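Local coordinates for protein 6-phosphogluconolactonase (Thermotoga maritima, PDB 1VL1) that hydrolyses 6-phosphogluconolactone to 6-phosphogluconate, the second step in the oxidative stage of the pentose phosphate pathway, at residues V29-K32 with I33-M37; L206-L210 with K211-L215. All coordinates share one frame; numbering follows the deposited sequence.

In the fold
Both contacts are local, each made within one continuous run of chain, and they mark helices from the two ends of the sequence. Interaction 1 comes first, within helix 25-43; interaction 2 follows much later, where helix 200-210 ends and the loop toward strand 225-231 begins. Their centres lie about 26 Å apart, and their nearest atoms are about 13 Å from each other, so they do not touch. The mixed sheet links them: Val29 of interaction 1 packs on Leu196 and Phe229, and Ile209 of interaction 2 on Trp228. Both helices thus rest against strand 225-231 in the alpha/beta fold of a glucosamine/galactosamine-6-phosphate isomerase family member.

Interaction 1. Residues V29-K32 with I33-M37; sequences VVEK and IRTKM
Ile33 N donates to Val29 O at 2.9 Å and Arg34 N to Val30 O at 2.7 Å, the first two of four successive i to i+4 bonds that join 29-32 to 33-37 inside alpha-helix 25-43. Thr35 N and Lys36 N continue the ladder to Glu31 O and Lys32 O. On the partly exposed side, one turn is braced by an i to i+3 salt bridge between Glu31 and Arg34. Both chains leave the backbone with CG anti to N (chi1 173° in Glu31, 178° in Arg34) and run side by side; a bend at chi2 of the glutamate and at chi3 of the arginine brings their ends together. The guanidinium grips side-on: Arg34 NE reaches Glu31 OE1 at 3.0 Å, with the oxygen in the guanidinium plane, while Arg34 NH2 meets Glu31 OE2 at 2.8 Å, on its syn side but tilted out of the carboxylate plane. The two planes are turned 40° apart, and Arg34 NE meets Glu31 OE1 from above the carboxylate plane. A methionine in place of this arginine would probably leave the Glu31 carboxylate without its charged mate and freer to turn. Arg34 also touches Gln67 and Phe69 in a loop. The inner side of the helix is apolar. Val29 and Ile33 lie side by side, pointing the same way, and pack on Leu196 and Leu194 of strand 192-198 respectively, while Val30 joins Val29 against Val60 of helix 57-64. One turn apart, Val29 CG1 and Ile33 CD1 lie 3.7 Å from each other.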
loop_
_atom_site.group_PDB
_atom_site.type_symbol
_atom_site.label_atom_id
_atom_site.label_comp_id
_atom_site.label_asym_id
_atom_site.label_seq_id
_atom_site.Cartn_x
_atom_site.Cartn_y
_atom_site.Cartn_z
ATOM N N VAL A 29 13.888 6.370 -3.908
ATOM C CA VAL A 29 12.617 6.183 -3.235
ATOM C C VAL A 29 12.763 6.024 -1.708
ATOM O O VAL A 29 12.029 6.614 -0.916
ATOM C CB VAL A 29 11.863 4.980 -3.820
ATOM C CG1 VAL A 29 10.589 4.636 -3.044
ATOM C CG2 VAL A 29 11.607 5.216 -5.335
ATOM N N VAL A 30 13.704 5.208 -1.296
ATOM C CA VAL A 30 13.884 4.973 0.127
ATOM C C VAL A 30 14.229 6.297 0.833
ATOM O O VAL A 30 13.684 6.583 1.876
ATOM C CB VAL A 30 14.970 3.899 0.356
ATOM C CG1 VAL A 30 15.475 3.919 1.824
ATOM C CG2 VAL A 30 14.441 2.576 -0.040
ATOM N N GLU A 31 15.092 7.102 0.237
ATOM C CA GLU A 31 15.486 8.410 0.800
ATOM C C GLU A 31 14.279 9.357 0.935
ATOM O O GLU A 31 14.119 10.036 1.942
ATOM C CB GLU A 31 16.593 9.057 -0.061
ATOM C CG GLU A 31 16.938 10.490 0.339
ATOM C CD GLU A 31 17.411 10.625 1.783
ATOM O OE1 GLU A 31 17.711 9.603 2.455
ATOM O OE2 GLU A 31 17.523 11.793 2.243
ATOM N N LYS A 32 13.433 9.411 -0.094
ATOM C CA LYS A 32 12.223 10.226 -0.038
ATOM C C LYS A 32 11.268 9.752 1.047
ATOM O O LYS A 32 10.698 10.561 1.795
ATOM C CB LYS A 32 11.509 10.186 -1.391
ATOM C CG LYS A 32 12.230 10.932 -2.458
ATOM C CD LYS A 32 11.910 12.425 -2.283
ATOM C CE LYS A 32 12.390 13.294 -3.391
ATOM N NZ LYS A 32 13.872 13.417 -3.340
ATOM N N ILE A 33 11.099 8.436 1.151
ATOM C CA ILE A 33 10.227 7.876 2.185
ATOM C C ILE A 33 10.826 8.124 3.565
ATOM O O ILE A 33 10.142 8.547 4.504
ATOM C CB ILE A 33 9.983 6.383 1.932
ATOM C CG1 ILE A 33 9.179 6.242 0.648
ATOM C CG2 ILE A 33 9.201 5.773 3.078
ATOM C CD1 ILE A 33 8.899 4.836 0.276
ATOM N N ARG A 34 12.104 7.883 3.696
ATOM C CA ARG A 34 12.762 8.164 4.967
ATOM C C ARG A 34 12.490 9.589 5.423
ATOM O O ARG A 34 12.126 9.819 6.594
ATOM C CB ARG A 34 14.274 7.894 4.908
ATOM C CG ARG A 34 14.976 8.225 6.231
ATOM C CD ARG A 34 16.470 8.336 6.147
ATOM N NE ARG A 34 16.878 9.512 5.365
ATOM C CZ ARG A 34 16.888 10.767 5.826
ATOM N NH1 ARG A 34 16.476 11.075 7.061
ATOM N NH2 ARG A 34 17.298 11.739 5.042
ATOM N N THR A 35 12.727 10.543 4.518
ATOM C CA THR A 35 12.585 11.961 4.845
ATOM C C THR A 35 11.175 12.291 5.305
ATOM O O THR A 35 10.995 13.003 6.304
ATOM C CB THR A 35 12.967 12.799 3.623
ATOM O OG1 THR A 35 14.379 12.682 3.444
ATOM C CG2 THR A 35 12.763 14.271 3.881
ATOM N N LYS A 36 10.193 11.733 4.602
ATOM C CA LYS A 36 8.792 11.978 4.923
ATOM C C LYS A 36 8.405 11.400 6.262
ATOM O O LYS A 36 7.741 12.056 7.045
ATOM C CB LYS A 36 7.865 11.419 3.866
ATOM C CG LYS A 36 6.420 11.855 4.081
ATOM C CD LYS A 36 6.250 13.325 3.745
ATOM C CE LYS A 36 5.637 14.139 4.874
ATOM N NZ LYS A 36 5.523 15.610 4.543
ATOM N N MET A 37 8.828 10.165 6.509
ATOM C CA MET A 37 8.532 9.486 7.757
ATOM C C MET A 37 9.176 10.223 8.911
ATOM O O MET A 37 8.584 10.389 9.965
ATOM C CB MET A 37 9.005 8.036 7.704
ATOM C CG MET A 37 8.176 7.158 6.713
ATOM S SD MET A 37 8.711 5.415 6.646
ATOM C CE MET A 37 8.398 4.987 8.330
#

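Interaction 2. Residues L206-L210 with K211-L215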
loop_
_atom_site.group_PDB
_atom_site.type_symbol
_atom_site.label_atom_id
_atom_site.label_comp_id
_atom_site.label_asym_id
_atom_site.label_seq_id
_atom_site.Cartn_x
_atom_site.Cartn_y
_atom_site.Cartn_z
ATOM N N LEU A 206 0.110 5.202 -16.570
ATOM C CA LEU A 206 0.186 6.538 -15.991
ATOM C C LEU A 206 -0.166 7.620 -16.992
ATOM O O LEU A 206 -0.880 8.581 -16.667
ATOM C CB LEU A 206 1.539 6.805 -15.352
ATOM C CG LEU A 206 1.685 8.246 -14.808
ATOM C CD1 LEU A 206 0.706 8.512 -13.680
ATOM C CD2 LEU A 206 3.096 8.361 -14.303
ATOM N N THR A 207 0.272 7.494 -18.249
ATOM C CA THR A 207 -0.146 8.516 -19.235
ATOM C C THR A 207 -1.661 8.549 -19.457
ATOM O O THR A 207 -2.216 9.591 -19.665
ATOM C CB THR A 207 0.560 8.396 -20.563
ATOM O OG1 THR A 207 0.273 7.155 -21.200
ATOM C CG2 THR A 207 2.112 8.498 -20.376
ATOM N N GLU A 208 -2.292 7.375 -19.406
ATOM C CA GLU A 208 -3.739 7.294 -19.491
ATOM C C GLU A 208 -4.401 8.003 -18.304
ATOM O O GLU A 208 -5.374 8.743 -18.486
ATOM C CB GLU A 208 -4.158 5.817 -19.602
ATOM C CG GLU A 208 -3.659 5.153 -20.890
ATOM C CD GLU A 208 -3.832 3.632 -20.941
ATOM O OE1 GLU A 208 -4.287 3.015 -19.970
ATOM O OE2 GLU A 208 -3.456 3.067 -21.985
ATOM N N ILE A 209 -3.845 7.828 -17.110
ATOM C CA ILE A 209 -4.304 8.516 -15.888
ATOM C C ILE A 209 -4.187 10.042 -16.031
ATOM O O ILE A 209 -5.102 10.790 -15.663
ATOM C CB ILE A 209 -3.539 7.973 -14.659
ATOM C CG1 ILE A 209 -4.117 6.597 -14.316
ATOM C CG2 ILE A 209 -3.698 8.856 -13.479
ATOM C CD1 ILE A 209 -3.234 5.727 -13.486
ATOM N N LEU A 210 -3.087 10.494 -16.621
ATOM C CA LEU A 210 -2.927 11.932 -16.907
ATOM C C LEU A 210 -3.953 12.481 -17.893
ATOM O O LEU A 210 -4.193 13.697 -17.960
ATOM C CB LEU A 210 -1.495 12.248 -17.414
ATOM C CG LEU A 210 -0.350 11.939 -16.440
ATOM C CD1 LEU A 210 0.996 12.302 -16.985
ATOM C CD2 LEU A 210 -0.586 12.615 -15.096
ATOM N N LYS A 211 -4.536 11.607 -18.714
ATOM C CA LYS A 211 -5.572 12.011 -19.624
ATOM C C LYS A 211 -6.963 11.614 -19.111
ATOM O O LYS A 211 -7.872 11.459 -19.894
ATOM C CB LYS A 211 -5.265 11.383 -20.965
ATOM C CG LYS A 211 -3.949 11.878 -21.537
ATOM C CD LYS A 211 -3.748 11.368 -22.925
ATOM C CE LYS A 211 -3.286 9.966 -22.959
ATOM N NZ LYS A 211 -2.559 9.723 -24.243
ATOM N N ASP A 212 -7.075 11.440 -17.803
ATOM C CA ASP A 212 -8.341 11.206 -17.070
ATOM C C ASP A 212 -9.025 9.886 -17.413
ATOM O O ASP A 212 -10.242 9.791 -17.324
ATOM C CB ASP A 212 -9.309 12.403 -17.253
ATOM C CG ASP A 212 -8.695 13.711 -16.796
ATOM O OD1 ASP A 212 -8.233 13.750 -15.649
ATOM O OD2 ASP A 212 -8.569 14.729 -17.497
ATOM N N THR A 213 -8.248 8.866 -17.766
ATOM C CA THR A 213 -8.784 7.526 -17.928
ATOM C C THR A 213 -9.051 6.964 -16.536
ATOM O O THR A 213 -8.148 6.969 -15.691
ATOM C CB THR A 213 -7.772 6.649 -18.686
ATOM O OG1 THR A 213 -7.475 7.225 -19.951
ATOM C CG2 THR A 213 -8.333 5.258 -18.962
ATOM N N PRO A 214 -10.278 6.482 -16.275
ATOM C CA PRO A 214 -10.700 6.078 -14.939
ATOM C C PRO A 214 -10.206 4.675 -14.523
ATOM O O PRO A 214 -10.974 3.844 -14.045
ATOM C CB PRO A 214 -12.255 6.166 -15.036
ATOM C CG PRO A 214 -12.523 5.825 -16.413
ATOM C CD PRO A 214 -11.390 6.453 -17.239
ATOM N N LEU A 215 -8.925 4.410 -14.687
ATOM C CA LEU A 215 -8.317 3.202 -14.118
ATOM C C LEU A 215 -8.410 3.322 -12.607
ATOM O O LEU A 215 -8.486 4.447 -12.092
ATOM C CB LEU A 215 -6.831 3.119 -14.503
ATOM C CG LEU A 215 -6.504 3.150 -15.969
ATOM C CD1 LEU A 215 -4.987 3.149 -16.217
ATOM C CD2 LEU A 215 -7.148 2.049 -16.695
HETATM O O HOH W 1 -0.982 6.956 -23.456
#
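Glu208 O gathers three hydrogen bonds from the chain that follows it: Thr213 N at 3.0 Å, Thr213 OG1 also at 3.0 Å, and Lys211 N. All three donors stand above its carbonyl plane rather than in it. The threonine hydroxyl is placed for this by chi1 of -58°, which sets OG1 beside its own backbone N, so both polar groups of one residue hold the same oxygen. Asp212 N donates to Ile209 O at 3.0 Å, and Lys211 N has a second, weak bond to Thr207 O. The pairing of Thr213 N with Glu208 O and of Asp212 N with Ile209 O is a Schellman motif, with Asp212 as the C' residue at a positive phi of 65°. It terminates helix 200-210 and turns the chain into the loop that leads to strand 225-231. Just beyond it, Pro214 sits at the centre of an inverse gamma turn, closed by a weak bond from Leu215 N to Thr213 O. Among the polar side chains, Lys211 folds back over the last turn, bent at chi3, with its CG 3.4 Å from Thr207 O. Beyond that, a water donates to Thr207 OG1 at 2.6 Å and accepts a weak bond from Lys211 NZ, while Thr207 OG1 is also bonded to Asn204 O. Asp212 OD1 is hydrogen-bonded to Tyr218 OH in the loop, and Glu208 OE1 is in a salt bridge with Arg205. Apolar contacts lie beyond the turn. Leu215 comes back alongside the helix, and its CD1 lies 3.8 Å from Glu208 OE1. The same Leu215 methyl meets Ile209 CG1 at 4.0 Å, the two side chains crossing at about a right angle; Ile209 also packs on Trp228 of strand 225-231 and on Met145.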